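Local structure of annexin (Schistosoma mansoni, 4MDU) at residues Asp300-Leu305 and Lys337-Ala342; Tyr310-Leu315 and Lys344-Gly349. The protein binds acidic phospholipid membranes in a calcium-dependent manner, aggregates liposomes when calcium is present, and takes part in worm reproduction and host-parasite interaction. One frame throughout, in Å; residues are numbered along the deposited sequence.

In the fold
Both contacts lie in the fourth annexin repeat, with centres about 7 Å apart, and both use helix 339-346. Contact 1 takes the start of that helix and joins it to the loop after helix 290-301; contact 2 takes its C-terminal end and joins it to the start of helix 311-320. Contact 1 is partly buried and rests on one long methionine, whereas contact 2 is smaller but buried, made by a leucine against the methyl of a threonine. Neither has a hydrogen bond across its segments, yet each carries calcium ligands: Met302, Gly304 and Leu305 in contact 1, Asp346 in contact 2. A probable bond from Gly304 N to Asp346 OD1 joins one contact to the other.

Contact 1 of 2, residues Asp300-Leu305 and Lys337-Ala342; sequences DSMAGL and KSLLNA
Met302 makes the whole contact from its side, reaching from the loop to Leu339 and Ala342 in the first turn of helix 339-346. Next to it in the chain, Ser301 turns its hydroxyl back to Leu298 O, which ties this small polar side chain to its own helix. Met302 belongs to the loop, and its side chain sets off toward the opposite segment. With CG anti to the carbonyl carbon (chi1 -78°) and an extended chi2, the sulfur is carried out to the helix; a bend at chi3 (-67°) then swings the terminal methyl round. CE lies 3.9 Å from Ala342 CB and 4.0 Å from Leu339 CD1, while SD lies 3.6 Å from Ala342 O, a van der Waals approach and not a hydrogen bond. An unbranched, flexible methionine suits the gap of 7.9 Å between Met302 CA and Ala342 CA, where the small alanine lets the thioether come close to the helix backbone. Tyr331, Val343 and Leu312 also touch Met302, and Tyr331 lies against Leu339 and Ala342 as well.

Further along, Gly304 has positive phi (60°), a backbone shape that glycine adopts with little strain as the loop turns. On the helix side, Ser338 is the N-cap: its OG accepts from Asn341 N at 2.7 Å, a capping bond that gives a partner to one amide of the first turn, the turn that carries Leu339 and Ala342.

Met302, Gly304 and Leu305 all belong to one calcium site, which Asp346 completes. The Met-X-Gly-X-Gly sequence with an acidic residue some forty positions later is that of the annexin type II calcium-binding loop, and here the side chain of its methionine is turned against helix 339-346.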
loop_
_atom_site.group_PDB
_atom_site.type_symbol
_atom_site.label_atom_id
_atom_site.label_comp_id
_atom_site.label_asym_id
_atom_site.label_seq_id
_atom_site.Cartn_x
_atom_site.Cartn_y
_atom_site.Cartn_z
ATOM N N ASP B 300 -0.334 12.891 -0.852
ATOM C CA ASP B 300 -1.027 11.686 -1.268
ATOM C C ASP B 300 -2.485 11.706 -0.829
ATOM O O ASP B 300 -3.316 10.998 -1.386
ATOM C CB ASP B 300 -0.287 10.444 -0.777
ATOM C CG ASP B 300 1.098 10.347 -1.374
ATOM O OD1 ASP B 300 1.370 11.122 -2.319
ATOM O OD2 ASP B 300 1.915 9.523 -0.911
ATOM N N SER B 301 -2.801 12.555 0.142
ATOM C CA SER B 301 -4.162 12.609 0.657
ATOM C C SER B 301 -5.042 13.454 -0.256
ATOM O O SER B 301 -6.263 13.433 -0.140
ATOM C CB SER B 301 -4.177 13.212 2.059
ATOM O OG SER B 301 -4.147 14.630 1.986
ATOM N N MET B 302 -4.422 14.222 -1.143
ATOM C CA MET B 302 -5.196 15.081 -2.035
ATOM C C MET B 302 -5.420 14.381 -3.363
ATOM O O MET B 302 -4.580 14.435 -4.265
ATOM C CB MET B 302 -4.520 16.447 -2.216
ATOM C CG MET B 302 -4.743 17.370 -1.037
ATOM S SD MET B 302 -3.793 18.890 -1.083
ATOM C CE MET B 302 -2.129 18.264 -0.882
ATOM N N ALA B 303 -6.548 13.691 -3.461
ATOM C CA ALA B 303 -6.873 12.932 -4.664
ATOM C C ALA B 303 -8.281 13.281 -5.140
ATOM O O ALA B 303 -8.948 12.482 -5.786
ATOM C CB ALA B 303 -6.735 11.427 -4.399
ATOM N N GLY B 304 -8.722 14.485 -4.801
ATOM C CA GLY B 304 -10.046 14.949 -5.156
ATOM C C GLY B 304 -11.182 14.102 -4.611
ATOM O O GLY B 304 -12.204 13.924 -5.277
ATOM N N LEU B 305 -11.030 13.586 -3.397
ATOM C CA LEU B 305 -12.091 12.764 -2.813
ATOM C C LEU B 305 -12.999 13.575 -1.897
ATOM O O LEU B 305 -14.056 13.103 -1.491
ATOM C CB LEU B 305 -11.497 11.580 -2.045
ATOM C CG LEU B 305 -10.410 10.826 -2.808
ATOM C CD1 LEU B 305 -9.545 9.996 -1.853
ATOM C CD2 LEU B 305 -11.021 9.970 -3.905
ATOM N N LYS B 337 4.974 23.902 -5.293
ATOM C CA LYS B 337 3.693 24.583 -5.152
ATOM C C LYS B 337 3.324 24.612 -3.663
ATOM O O LYS B 337 3.591 23.654 -2.944
ATOM C CB LYS B 337 2.639 23.824 -5.952
ATOM C CG LYS B 337 1.204 24.143 -5.613
ATOM C CD LYS B 337 0.294 23.419 -6.587
ATOM C CE LYS B 337 -1.161 23.819 -6.431
ATOM N NZ LYS B 337 -2.003 23.201 -7.508
ATOM N N SER B 338 2.748 25.717 -3.197
ATOM C CA SER B 338 2.355 25.839 -1.803
ATOM C C SER B 338 1.320 24.783 -1.416
ATOM O O SER B 338 0.491 24.379 -2.239
ATOM C CB SER B 338 1.775 27.225 -1.526
ATOM O OG SER B 338 0.453 27.330 -2.042
ATOM N N LEU B 339 1.370 24.350 -0.157
ATOM C CA LEU B 339 0.363 23.445 0.383
ATOM C C LEU B 339 -0.996 24.143 0.358
ATOM O O LEU B 339 -2.026 23.534 0.031
ATOM C CB LEU B 339 0.709 23.051 1.822
ATOM C CG LEU B 339 -0.326 22.155 2.520
ATOM C CD1 LEU B 339 -0.503 20.822 1.771
ATOM C CD2 LEU B 339 0.090 21.886 3.975
ATOM N N LEU B 340 -0.991 25.416 0.738
ATOM C CA LEU B 340 -2.160 26.272 0.593
ATOM C C LEU B 340 -2.793 26.100 -0.792
ATOM O O LEU B 340 -3.974 25.761 -0.903
ATOM C CB LEU B 340 -1.783 27.737 0.806
ATOM C CG LEU B 340 -2.980 28.687 0.704
ATOM C CD1 LEU B 340 -3.962 28.435 1.828
ATOM C CD2 LEU B 340 -2.523 30.141 0.713
ATOM N N ASN B 341 -2.018 26.324 -1.854
ATOM C CA ASN B 341 -2.600 26.251 -3.193
ATOM C C ASN B 341 -3.010 24.833 -3.579
ATOM O O ASN B 341 -3.970 24.655 -4.317
ATOM C CB ASN B 341 -1.677 26.850 -4.271
ATOM C CG ASN B 341 -1.629 28.370 -4.228
ATOM O OD1 ASN B 341 -2.616 29.040 -3.900
ATOM N ND2 ASN B 341 -0.472 28.924 -4.560
ATOM N N ALA B 342 -2.284 23.820 -3.099
ATOM C CA ALA B 342 -2.666 22.441 -3.430
ATOM C C ALA B 342 -4.006 22.136 -2.772
ATOM O O ALA B 342 -4.872 21.484 -3.353
ATOM C CB ALA B 342 -1.617 21.459 -2.975
#

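Contact 2 of 2, residues Tyr310-Leu315 and Lys344-Gly349; sequences YALMRL and KDDTSG
Leu312 and Thr347 meet tip to tip through their methyl groups, CD2 of the leucine lying 3.8 Å from CG2 of the threonine. The same CD2 comes within 4.2 Å of Asp346 OD2, the two side chains running past each other in opposite directions; this is contact between a methyl and a carboxylate oxygen, with no bond. Leucine suits the place because its branched end fills a buried spot, and with CG anti to the backbone N (chi1 175°) its CD2 is carried across to Thr347. Threonine offers two unlike branches: at chi1 65° the hydroxyl is turned back to its own helix, where OG1 bonds to Val343 O, while the methyl is left for Leu312. Thr347 is also where the chain departs from helix 339-346, the bend leading to helix 349-358 in the five-helix annexin repeat. Asp346, the last helical residue before that bend, is a ligand of two calcium sites; in this calcium-free crystal its OD1 lies very close to Gly304 N, probably as a hydrogen-bond acceptor, which would hold the carboxylate beside the calcium loop. Leu298 and Ser301 of helix 290-301 and Leu355 of helix 349-358 also touch the leucine side chain.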
loop_
_atom_site.group_PDB
_atom_site.type_symbol
_atom_site.label_atom_id
_atom_site.label_comp_id
_atom_site.label_asym_id
_atom_site.label_seq_id
_atom_site.Cartn_x
_atom_site.Cartn_y
_atom_site.Cartn_z
ATOM N N TYR B 310 -10.774 11.283 4.947
ATOM C CA TYR B 310 -10.599 12.215 6.054
ATOM C C TYR B 310 -9.161 12.592 6.317
ATOM O O TYR B 310 -8.899 13.450 7.160
ATOM C CB TYR B 310 -11.213 11.641 7.324
ATOM C CG TYR B 310 -12.678 11.930 7.455
ATOM C CD1 TYR B 310 -13.147 12.744 8.470
ATOM C CD2 TYR B 310 -13.591 11.405 6.556
ATOM C CE1 TYR B 310 -14.494 13.020 8.602
ATOM C CE2 TYR B 310 -14.943 11.680 6.671
ATOM C CZ TYR B 310 -15.390 12.486 7.702
ATOM O OH TYR B 310 -16.732 12.767 7.841
ATOM N N ALA B 311 -8.236 11.978 5.578
ATOM C CA ALA B 311 -6.807 12.146 5.846
ATOM C C ALA B 311 -6.332 13.597 5.781
ATOM O O ALA B 311 -5.624 14.069 6.677
ATOM C CB ALA B 311 -5.960 11.243 4.923
ATOM N N LEU B 312 -6.743 14.307 4.732
ATOM C CA LEU B 312 -6.311 15.685 4.538
ATOM C C LEU B 312 -6.682 16.558 5.710
ATOM O O LEU B 312 -5.836 17.281 6.253
ATOM C CB LEU B 312 -6.907 16.279 3.253
ATOM C CG LEU B 312 -6.587 17.760 3.037
ATOM C CD1 LEU B 312 -5.085 18.019 2.970
ATOM C CD2 LEU B 312 -7.266 18.264 1.745
ATOM N N MET B 313 -7.954 16.512 6.096
ATOM C CA MET B 313 -8.406 17.329 7.219
ATOM C C MET B 313 -7.853 16.805 8.569
ATOM O O MET B 313 -7.524 17.601 9.446
ATOM C CB MET B 313 -9.947 17.509 7.219
ATOM C CG MET B 313 -10.775 16.292 7.614
ATOM S SD MET B 313 -12.569 16.609 7.688
ATOM C CE MET B 313 -13.057 15.975 6.098
ATOM N N ARG B 314 -7.725 15.484 8.726
ATOM C CA ARG B 314 -7.136 14.944 9.962
ATOM C C ARG B 314 -5.714 15.471 10.148
ATOM O O ARG B 314 -5.365 16.004 11.203
ATOM C CB ARG B 314 -7.135 13.419 9.968
ATOM C CG ARG B 314 -6.427 12.821 11.214
ATOM C CD ARG B 314 -6.633 11.305 11.340
ATOM N NE ARG B 314 -6.204 10.586 10.148
ATOM C CZ ARG B 314 -7.028 10.016 9.273
ATOM N NH1 ARG B 314 -8.344 10.039 9.468
ATOM N NH2 ARG B 314 -6.536 9.409 8.203
ATOM N N LEU B 315 -4.911 15.374 9.095
ATOM C CA LEU B 315 -3.528 15.823 9.158
ATOM C C LEU B 315 -3.410 17.310 9.462
ATOM O O LEU B 315 -2.655 17.710 10.356
ATOM C CB LEU B 315 -2.785 15.454 7.880
ATOM C CG LEU B 315 -2.535 13.945 7.802
ATOM C CD1 LEU B 315 -2.052 13.567 6.435
ATOM C CD2 LEU B 315 -1.549 13.451 8.918
ATOM N N LYS B 344 -6.365 24.302 -1.848
ATOM C CA LYS B 344 -7.400 25.068 -2.549
ATOM C C LYS B 344 -7.800 24.380 -3.840
ATOM O O LYS B 344 -8.975 24.374 -4.215
ATOM C CB LYS B 344 -6.926 26.487 -2.844
ATOM C CG LYS B 344 -6.855 27.380 -1.611
ATOM C CD LYS B 344 -6.310 28.749 -1.982
ATOM C CE LYS B 344 -6.293 29.702 -0.800
ATOM N NZ LYS B 344 -5.847 31.070 -1.267
ATOM N N ASP B 345 -6.833 23.768 -4.511
ATOM C CA ASP B 345 -7.156 23.072 -5.756
ATOM C C ASP B 345 -7.914 21.764 -5.563
ATOM O O ASP B 345 -8.635 21.342 -6.453
ATOM C CB ASP B 345 -5.908 22.846 -6.599
ATOM C CG ASP B 345 -5.358 24.141 -7.169
ATOM O OD1 ASP B 345 -6.044 25.182 -7.045
ATOM O OD2 ASP B 345 -4.249 24.123 -7.743
ATOM N N ASP B 346 -7.766 21.133 -4.401
ATOM C CA ASP B 346 -8.352 19.815 -4.180
ATOM C C ASP B 346 -9.696 19.890 -3.466
ATOM O O ASP B 346 -10.447 18.920 -3.458
ATOM C CB ASP B 346 -7.394 18.927 -3.371
ATOM C CG ASP B 346 -7.909 17.503 -3.220
ATOM O OD1 ASP B 346 -7.821 16.753 -4.206
ATOM O OD2 ASP B 346 -8.405 17.133 -2.126
ATOM N N THR B 347 -9.999 21.040 -2.871
ATOM C CA THR B 347 -11.223 21.195 -2.087
ATOM C C THR B 347 -12.021 22.435 -2.510
ATOM O O THR B 347 -11.536 23.243 -3.293
ATOM C CB THR B 347 -10.868 21.347 -0.605
ATOM O OG1 THR B 347 -10.151 22.570 -0.424
ATOM C CG2 THR B 347 -9.976 20.182 -0.157
ATOM N N SER B 348 -13.242 22.586 -1.996
ATOM C CA SER B 348 -13.934 23.872 -2.088
ATOM C C SER B 348 -14.953 24.086 -0.989
ATOM O O SER B 348 -15.053 23.302 -0.046
ATOM C CB SER B 348 -14.575 24.090 -3.463
ATOM O OG SER B 348 -15.469 23.056 -3.777
ATOM N N GLY B 349 -15.686 25.181 -1.103
ATOM C CA GLY B 349 -16.723 25.510 -0.151
ATOM C C GLY B 349 -16.144 25.962 1.173
ATOM O O GLY B 349 -14.970 26.295 1.265
#